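Putative fimbrium tip subunit Fim1C (Bacteroides ovatus, PDB 4EPS) is probably a lipid-linked tip component of fimbriae, the filamentous surface appendages that mediate cell adhesion and biofilm formation. Local coordinates at residues 13-18 with 149-154; 49-54 with 87-92; 291-296 with 337-342. One frame throughout, in Å; residues are numbered along the deposited sequence. Where two conformers were deposited one is given.

Interaction 1 (13-18 with 149-154)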
# COMPACT_ATOMS: atom_id res chain seq x y z
N ILE A 13 -59.76 -20.55 0.39
CA ILE A 13 -58.64 -20.59 -0.55
C ILE A 13 -57.48 -19.68 -0.08
O ILE A 13 -57.68 -18.51 0.22
CB ILE A 13 -59.14 -20.23 -1.97
CG1 ILE A 13 -60.20 -21.28 -2.42
CG2 ILE A 13 -57.99 -20.13 -2.98
CD1 ILE A 13 -61.09 -20.87 -3.52
N VAL A 14 -56.28 -20.25 -0.03
CA VAL A 14 -55.04 -19.57 0.35
C VAL A 14 -54.46 -18.94 -0.91
O VAL A 14 -54.43 -19.60 -1.96
CB VAL A 14 -54.03 -20.54 1.04
CG1 VAL A 14 -52.69 -19.86 1.33
CG2 VAL A 14 -54.63 -21.14 2.31
N LEU A 15 -54.01 -17.68 -0.80
CA LEU A 15 -53.42 -16.94 -1.92
C LEU A 15 -51.94 -16.78 -1.76
O LEU A 15 -51.46 -16.33 -0.71
CB LEU A 15 -54.02 -15.54 -2.07
CG LEU A 15 -55.49 -15.36 -2.39
CD1 LEU A 15 -55.71 -14.00 -2.98
CD2 LEU A 15 -55.99 -16.38 -3.39
N ASN A 16 -51.20 -17.12 -2.82
CA ASN A 16 -49.76 -16.99 -2.86
C ASN A 16 -49.41 -16.18 -4.11
O ASN A 16 -50.08 -16.32 -5.13
CB ASN A 16 -49.06 -18.36 -2.84
CG ASN A 16 -49.58 -19.29 -1.77
OD1 ASN A 16 -49.34 -19.09 -0.57
ND2 ASN A 16 -50.37 -20.29 -2.18
N VAL A 17 -48.44 -15.27 -3.99
CA VAL A 17 -48.04 -14.39 -5.08
C VAL A 17 -46.52 -14.42 -5.22
O VAL A 17 -45.80 -14.18 -4.24
CB VAL A 17 -48.58 -12.95 -4.84
CG1 VAL A 17 -48.21 -12.05 -6.00
CG2 VAL A 17 -50.10 -12.94 -4.64
N THR A 18 -46.03 -14.74 -6.42
CA THR A 18 -44.59 -14.79 -6.69
C THR A 18 -44.25 -13.93 -7.88
O THR A 18 -44.88 -14.06 -8.93
CB THR A 18 -44.12 -16.25 -6.95
OG1 THR A 18 -44.53 -17.06 -5.86
CG2 THR A 18 -42.60 -16.36 -7.10
N TYR A 149 -57.36 -25.77 -0.53
CA TYR A 149 -57.14 -25.19 -1.85
C TYR A 149 -56.28 -23.96 -1.80
O TYR A 149 -56.24 -23.23 -0.80
CB TYR A 149 -58.50 -24.87 -2.49
CG TYR A 149 -59.36 -26.09 -2.74
CD1 TYR A 149 -60.20 -26.59 -1.74
CD2 TYR A 149 -59.33 -26.75 -3.96
CE1 TYR A 149 -60.97 -27.73 -1.95
CE2 TYR A 149 -60.12 -27.88 -4.19
CZ TYR A 149 -60.93 -28.37 -3.18
OH TYR A 149 -61.72 -29.47 -3.41
N SER A 150 -55.53 -23.74 -2.88
CA SER A 150 -54.65 -22.60 -3.00
C SER A 150 -54.59 -22.10 -4.42
O SER A 150 -54.83 -22.86 -5.37
CB SER A 150 -53.24 -22.95 -2.52
OG SER A 150 -52.64 -23.94 -3.33
N LEU A 151 -54.35 -20.80 -4.54
CA LEU A 151 -54.11 -20.07 -5.78
C LEU A 151 -52.73 -19.53 -5.70
O LEU A 151 -52.44 -18.75 -4.77
CB LEU A 151 -55.11 -18.94 -5.99
CG LEU A 151 -56.43 -19.29 -6.59
CD1 LEU A 151 -57.34 -18.06 -6.55
CD2 LEU A 151 -56.27 -19.83 -8.04
N SER A 152 -51.83 -19.99 -6.58
CA SER A 152 -50.45 -19.53 -6.53
C SER A 152 -50.13 -18.86 -7.85
O SER A 152 -50.06 -19.52 -8.90
CB SER A 152 -49.52 -20.70 -6.20
OG SER A 152 -48.17 -20.28 -6.12
N PHE A 153 -50.05 -17.53 -7.82
CA PHE A 153 -49.84 -16.72 -9.01
C PHE A 153 -48.39 -16.45 -9.29
O PHE A 153 -47.60 -16.18 -8.37
CB PHE A 153 -50.56 -15.37 -8.88
CG PHE A 153 -52.06 -15.48 -8.82
CD1 PHE A 153 -52.81 -15.65 -9.98
CD2 PHE A 153 -52.73 -15.44 -7.59
CE1 PHE A 153 -54.20 -15.76 -9.92
CE2 PHE A 153 -54.13 -15.56 -7.54
CZ PHE A 153 -54.84 -15.73 -8.71
N GLN A 154 -48.05 -16.44 -10.58
CA GLN A 154 -46.74 -16.00 -11.08
C GLN A 154 -47.00 -14.64 -11.74
O GLN A 154 -47.78 -14.59 -12.70
CB GLN A 154 -46.16 -17.01 -12.11
CG GLN A 154 -45.85 -18.40 -11.56
CD GLN A 154 -44.68 -18.40 -10.62
OE1 GLN A 154 -43.75 -17.61 -10.75
NE2 GLN A 154 -44.76 -19.20 -9.60
O HOH W 1 -47.04 -17.90 -6.07

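Interaction 2 (49-54 with 87-92). With GOL (glycerol), chain B.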
# COMPACT_ATOMS: atom_id res chain seq x y z
N PHE A 49 -59.39 -11.65 -10.15
CA PHE A 49 -60.51 -11.94 -11.06
C PHE A 49 -60.68 -13.44 -11.27
O PHE A 49 -59.69 -14.16 -11.39
CB PHE A 49 -60.29 -11.29 -12.44
CG PHE A 49 -60.29 -9.78 -12.47
CD1 PHE A 49 -59.11 -9.07 -12.27
CD2 PHE A 49 -61.46 -9.08 -12.78
CE1 PHE A 49 -59.11 -7.67 -12.32
CE2 PHE A 49 -61.45 -7.68 -12.84
CZ PHE A 49 -60.28 -6.98 -12.61
N ALA A 50 -61.93 -13.90 -11.37
CA ALA A 50 -62.27 -15.28 -11.70
C ALA A 50 -63.15 -15.25 -12.94
O ALA A 50 -64.18 -14.56 -12.96
CB ALA A 50 -62.99 -15.96 -10.55
N VAL A 51 -62.72 -15.95 -14.00
CA VAL A 51 -63.46 -15.99 -15.26
C VAL A 51 -64.01 -17.41 -15.43
O VAL A 51 -63.25 -18.38 -15.42
CB VAL A 51 -62.58 -15.53 -16.44
CG1 VAL A 51 -63.30 -15.66 -17.78
CG2 VAL A 51 -62.10 -14.09 -16.23
N LYS A 52 -65.34 -17.51 -15.58
CA LYS A 52 -66.03 -18.78 -15.79
C LYS A 52 -66.88 -18.64 -17.06
O LYS A 52 -67.65 -17.68 -17.18
CB LYS A 52 -66.90 -19.10 -14.56
CG LYS A 52 -67.47 -20.52 -14.52
CD LYS A 52 -68.80 -20.55 -13.79
CE LYS A 52 -69.08 -21.79 -12.96
NZ LYS A 52 -68.65 -23.06 -13.60
N ASP A 53 -66.68 -19.56 -18.03
CA ASP A 53 -67.39 -19.64 -19.31
C ASP A 53 -67.44 -18.28 -20.06
O ASP A 53 -68.49 -17.88 -20.57
CB ASP A 53 -68.82 -20.20 -19.10
CG ASP A 53 -68.84 -21.60 -18.49
OD1 ASP A 53 -68.20 -22.51 -19.07
OD2 ASP A 53 -69.50 -21.79 -17.45
N GLY A 54 -66.30 -17.58 -20.11
CA GLY A 54 -66.14 -16.32 -20.82
C GLY A 54 -66.69 -15.07 -20.16
O GLY A 54 -66.82 -14.04 -20.82
N ASN A 87 -60.82 -19.85 -14.66
CA ASN A 87 -59.52 -19.22 -14.87
C ASN A 87 -59.35 -18.07 -13.87
O ASN A 87 -60.19 -17.18 -13.85
CB ASN A 87 -59.39 -18.72 -16.31
CG ASN A 87 -59.16 -19.83 -17.31
OD1 ASN A 87 -58.67 -20.91 -16.99
ND2 ASN A 87 -59.50 -19.58 -18.56
N PHE A 88 -58.27 -18.07 -13.05
CA PHE A 88 -58.04 -16.98 -12.10
C PHE A 88 -56.93 -16.09 -12.61
O PHE A 88 -55.98 -16.58 -13.23
CB PHE A 88 -57.72 -17.49 -10.67
CG PHE A 88 -58.87 -18.24 -10.02
CD1 PHE A 88 -59.04 -19.60 -10.25
CD2 PHE A 88 -59.79 -17.58 -9.22
CE1 PHE A 88 -60.10 -20.30 -9.66
CE2 PHE A 88 -60.82 -18.28 -8.60
CZ PHE A 88 -60.98 -19.63 -8.84
N TYR A 89 -57.05 -14.78 -12.34
CA TYR A 89 -56.06 -13.78 -12.77
C TYR A 89 -55.76 -12.84 -11.65
O TYR A 89 -56.68 -12.46 -10.92
CB TYR A 89 -56.60 -12.95 -13.96
CG TYR A 89 -56.92 -13.74 -15.19
CD1 TYR A 89 -58.18 -14.32 -15.37
CD2 TYR A 89 -55.99 -13.89 -16.21
CE1 TYR A 89 -58.48 -15.05 -16.51
CE2 TYR A 89 -56.29 -14.61 -17.37
CZ TYR A 89 -57.54 -15.17 -17.52
OH TYR A 89 -57.85 -15.86 -18.66
N ALA A 90 -54.51 -12.41 -11.53
CA ALA A 90 -54.19 -11.41 -10.50
C ALA A 90 -53.29 -10.32 -11.08
O ALA A 90 -52.54 -10.58 -12.02
CB ALA A 90 -53.53 -12.05 -9.29
N TYR A 91 -53.37 -9.12 -10.50
CA TYR A 91 -52.50 -8.02 -10.92
C TYR A 91 -52.13 -7.19 -9.72
O TYR A 91 -52.84 -7.14 -8.71
CB TYR A 91 -53.14 -7.13 -12.02
CG TYR A 91 -54.22 -6.22 -11.46
CD1 TYR A 91 -55.47 -6.72 -11.10
CD2 TYR A 91 -53.95 -4.88 -11.18
CE1 TYR A 91 -56.44 -5.90 -10.54
CE2 TYR A 91 -54.89 -4.06 -10.57
CZ TYR A 91 -56.15 -4.57 -10.26
OH TYR A 91 -57.09 -3.79 -9.64
N TYR A 92 -51.02 -6.48 -9.87
CA TYR A 92 -50.48 -5.54 -8.90
C TYR A 92 -50.09 -4.25 -9.65
O TYR A 92 -49.47 -4.38 -10.70
CB TYR A 92 -49.23 -6.16 -8.24
CG TYR A 92 -48.50 -5.17 -7.36
CD1 TYR A 92 -47.54 -4.31 -7.89
CD2 TYR A 92 -48.84 -5.03 -6.01
CE1 TYR A 92 -46.94 -3.33 -7.10
CE2 TYR A 92 -48.21 -4.08 -5.21
CZ TYR A 92 -47.27 -3.23 -5.76
OH TYR A 92 -46.67 -2.29 -4.97
C1 GOL B . -63.71 -21.62 -18.83
O1 GOL B . -64.77 -21.69 -17.88
C2 GOL B . -62.85 -20.39 -18.61
O2 GOL B . -62.51 -20.28 -17.22
C3 GOL B . -63.50 -19.11 -19.08
O3 GOL B . -63.45 -18.99 -20.50

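Interaction 3 (291-296 with 337-342)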
# COMPACT_ATOMS: atom_id res chain seq x y z
N ASP A 291 -11.14 22.28 -7.83
CA ASP A 291 -12.54 21.93 -8.05
C ASP A 291 -13.01 20.83 -7.13
O ASP A 291 -12.38 19.77 -7.07
CB ASP A 291 -12.83 21.50 -9.52
CG ASP A 291 -12.87 22.64 -10.53
OD1 ASP A 291 -12.77 23.82 -10.11
OD2 ASP A 291 -13.00 22.35 -11.74
N ASN A 292 -14.14 21.10 -6.43
CA ASN A 292 -14.79 20.18 -5.50
C ASN A 292 -13.90 19.81 -4.29
O ASN A 292 -14.29 18.92 -3.54
CB ASN A 292 -15.28 18.92 -6.21
CG ASN A 292 -16.37 19.21 -7.22
OD1 ASN A 292 -16.25 18.90 -8.40
ND2 ASN A 292 -17.41 19.90 -6.79
N CYS A 293 -12.76 20.49 -4.07
CA CYS A 293 -11.96 20.23 -2.86
C CYS A 293 -12.70 20.91 -1.70
O CYS A 293 -13.05 22.10 -1.83
CB CYS A 293 -10.52 20.72 -2.98
SG CYS A 293 -9.49 20.30 -1.53
N ILE A 294 -13.00 20.18 -0.63
CA ILE A 294 -13.79 20.78 0.48
C ILE A 294 -12.98 20.89 1.76
O ILE A 294 -13.41 21.58 2.71
CB ILE A 294 -15.11 20.01 0.72
CG1 ILE A 294 -14.86 18.56 1.19
CG2 ILE A 294 -16.03 20.07 -0.56
CD1 ILE A 294 -16.11 17.81 1.73
N GLY A 295 -11.83 20.22 1.82
CA GLY A 295 -11.04 20.28 3.05
C GLY A 295 -9.75 19.49 2.98
O GLY A 295 -9.38 18.97 1.92
N ILE A 296 -9.04 19.46 4.11
CA ILE A 296 -7.77 18.74 4.29
C ILE A 296 -7.94 17.73 5.43
O ILE A 296 -8.44 18.08 6.50
CB ILE A 296 -6.61 19.76 4.62
CG1 ILE A 296 -6.46 20.87 3.51
CG2 ILE A 296 -5.28 19.05 4.88
CD1 ILE A 296 -6.23 20.44 2.15
N MSE A 337 -10.61 19.06 8.06
CA MSE A 337 -10.85 20.48 8.35
C MSE A 337 -11.26 21.19 7.06
O MSE A 337 -10.61 21.03 6.03
CB MSE A 337 -9.62 21.15 8.96
CG MSE A 337 -9.93 22.59 9.40
SE MSE A 337 -8.37 23.42 10.18
CE MSE A 337 -7.29 23.45 8.59
N SER A 338 -12.27 22.04 7.15
CA SER A 338 -12.81 22.80 6.03
C SER A 338 -11.80 23.76 5.43
O SER A 338 -11.04 24.37 6.17
CB SER A 338 -14.01 23.63 6.53
OG SER A 338 -13.60 24.66 7.46
N LEU A 339 -11.86 23.98 4.09
CA LEU A 339 -11.16 25.10 3.45
C LEU A 339 -11.87 26.40 3.87
O LEU A 339 -11.30 27.50 3.81
CB LEU A 339 -11.22 25.00 1.92
CG LEU A 339 -10.58 23.75 1.29
CD1 LEU A 339 -10.48 23.90 -0.24
CD2 LEU A 339 -9.20 23.48 1.87
N TYR A 340 -13.16 26.27 4.20
CA TYR A 340 -13.99 27.39 4.65
C TYR A 340 -13.43 28.03 5.90
O TYR A 340 -13.05 27.33 6.85
CB TYR A 340 -15.42 26.91 4.94
CG TYR A 340 -16.36 27.98 5.48
CD1 TYR A 340 -16.40 28.27 6.85
CD2 TYR A 340 -17.17 28.73 4.63
CE1 TYR A 340 -17.22 29.29 7.35
CE2 TYR A 340 -18.02 29.72 5.12
CZ TYR A 340 -18.04 30.00 6.48
OH TYR A 340 -18.87 30.97 6.98
N THR A 341 -13.40 29.37 5.93
CA THR A 341 -13.05 30.09 7.16
C THR A 341 -13.64 31.51 7.10
O THR A 341 -13.54 32.19 6.07
CB THR A 341 -11.55 30.10 7.51
OG1 THR A 341 -11.39 30.71 8.80
CG2 THR A 341 -10.67 30.82 6.46
N GLU A 342 -14.26 31.92 8.20
CA GLU A 342 -14.82 33.27 8.36
C GLU A 342 -14.70 33.64 9.80
O GLU A 342 -14.52 32.76 10.63
CB GLU A 342 -16.31 33.34 7.92
CG GLU A 342 -16.62 33.13 6.44
CD GLU A 342 -15.96 34.03 5.41
OE1 GLU A 342 -15.67 35.20 5.72
OE2 GLU A 342 -15.76 33.55 4.27
O HOH W 2 -14.75 23.65 3.52

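Interaction 1 (13-18 with 149-154)
Leu-15 and Leu-151 lie side by side on the buried face of a parallel strand pair, the CD2 methyl of Leu-15 meeting CB of Leu-151 at 3.8 Å. Ile-13 comes in obliquely, its CG2 at 4.0 Å from Leu-151 CG; that methyl stands opposite the backbone N about the first torsion, while CG1 runs beside the N to reach Tyr-149 CB. The Phe-153 ring, on the same face, turns an edge to Asn-16 O and packs further in on Phe-88, Ala-90 and Leu-48 of other strands.

The other face is looser. Val-14, Ser-150, Asn-16, Ser-152, Thr-18 and Gln-154 line it, and a water joins two of its hydroxyls, Thr-18 OG1 at 2.7 Å and Ser-152 OG at 2.6 Å, to the backbone, donating to Phe-153 O. Gln-154, bent at its second torsion, lays its amide alongside Thr-18.

Between the faces five backbone bonds alternate, among them Leu-151 N to Val-14 O at 2.8 Å. Strand 14-18 falls in the predicted propeptide, yet here it pairs in full register with 149-154, so the N-terminal segment is held as a strand by main-chain bonds and an apolar underside.

Interaction 2 (49-54 with 87-92)
Phe-49 and Tyr-91 meet at their ring carbons CE1, 3.7 Å apart, with the Tyr-91 carbons near the plane of the Phe-49 ring at its edge. Tyr-91 gets there because its CG sits between the backbone N and the carbonyl carbon (chi1 75°), which swings the ring back toward strand 49-52. Further along the same face, Val-51 sends CG2 obliquely to Tyr-89 CE1 at 3.8 Å. Phe-109 packs on this cluster, stacked with Tyr-89 and edge-to-face with Phe-49. On the reverse face the methyl of Ala-50 rests at 3.7 Å from Phe-88 CE2, and the Phe-88 ring goes on to Leu-151 of strand 148-174.

The two strands are antiparallel neighbours in the N-terminal fimbrillin-like region, whose sequence family belongs to the transthyretin clan. Two hydrogen-bonded pairs, Phe-49 with Tyr-89 and Val-51 with Asn-87, flank the non-hydrogen-bonded pair of Ala-50 and Phe-88; Val-51 N reaches Asn-87 O at 2.8 Å.

Outward from the rings, Tyr-91 OH is hydrogen-bonded to Asn-62 and to the backbone N of Gln-95. At the Asn-87 end a glycerol, probably from the crystallisation liquor, sits beside the Val-51 and Asn-87 backbones. Its O1 accepts from Asp-53 N at 2.9 Å, and its O2 lies 2.7 Å from Val-51 O and takes a weak bond from Asn-87 N, while its C3 touches Val-51 CG1.

Interaction 3 (291-296 with 337-342)
Leu-339 reaches back across strand 293-296 and carries most of the side-chain packing in this contact. Its CB lies 4.1 Å from Ile-294 O. The next atom, CG, is set beside its own backbone N (chi1 -61°) and rests over the peptide that joins Ile-294 to Gly-295, 3.8 Å from Gly-295 N. There the chain forks. CD1 turns to Cys-293, meeting its carbonyl O at 3.5 Å and its SG at 4.0 Å; CD2 goes the other way, past Gly-295 CA to Ile-296 CG1 at 4.1 Å, where the two side chains cross at about a right angle. Helix 446-458 closes over this patch, its Leu-455 touching both Leu-339 and Ile-296.

Strands 293-300 and 334-338 are antiparallel neighbours inside a six-stranded antiparallel sheet, and strand 293-300 is irregular just here: Ile-294 and Gly-295 together face Tyr-274 on the next strand, a classic beta bulge. Gly-295 is almost fully extended, which brings its CA to 3.1 Å from Met-337 O; there is little room for a side chain at that point.

Beyond the bulge the pairing is regular. Ile-296 and the selenomethionine Met-337 form a hydrogen-bonded pair, with Met-337 N to Ile-296 O at 2.8 Å. On the bulge side, Leu-339 N bonds to Ile-294 O at 3.2 Å from well above the carbonyl plane. The same oxygen also accepts from a water, which in turn accepts from Tyr-340 N and bridges the widening gap as the two chains part. The CB of Ser-338 points away from the partner strand; its OG donates to Tyr-340 O in the carbonyl plane, on a lone pair, tying Ser-338 to the backbone two residues on, and is also hydrogen-bonded to Phe-506 N of strand 502-509.

Interactions 1 and 2 belong to one N-terminal unit: their centres are 13 Å apart, and their apolar side chains pack on one another. Interaction 3 lies on the opposite side of the chain's centre, about 58 Å from interaction 1 and 63 Å from interaction 2 between centres, in a separate antiparallel sheet. Interaction 1 is partly buried, with a largely polar face set against an apolar one. Interactions 2 and 3 are core contacts, the former built largely from aromatic rings, the latter from aliphatic groups around a bulge. Strand direction differs too: parallel in 13-18 with 149-154, antiparallel in the others.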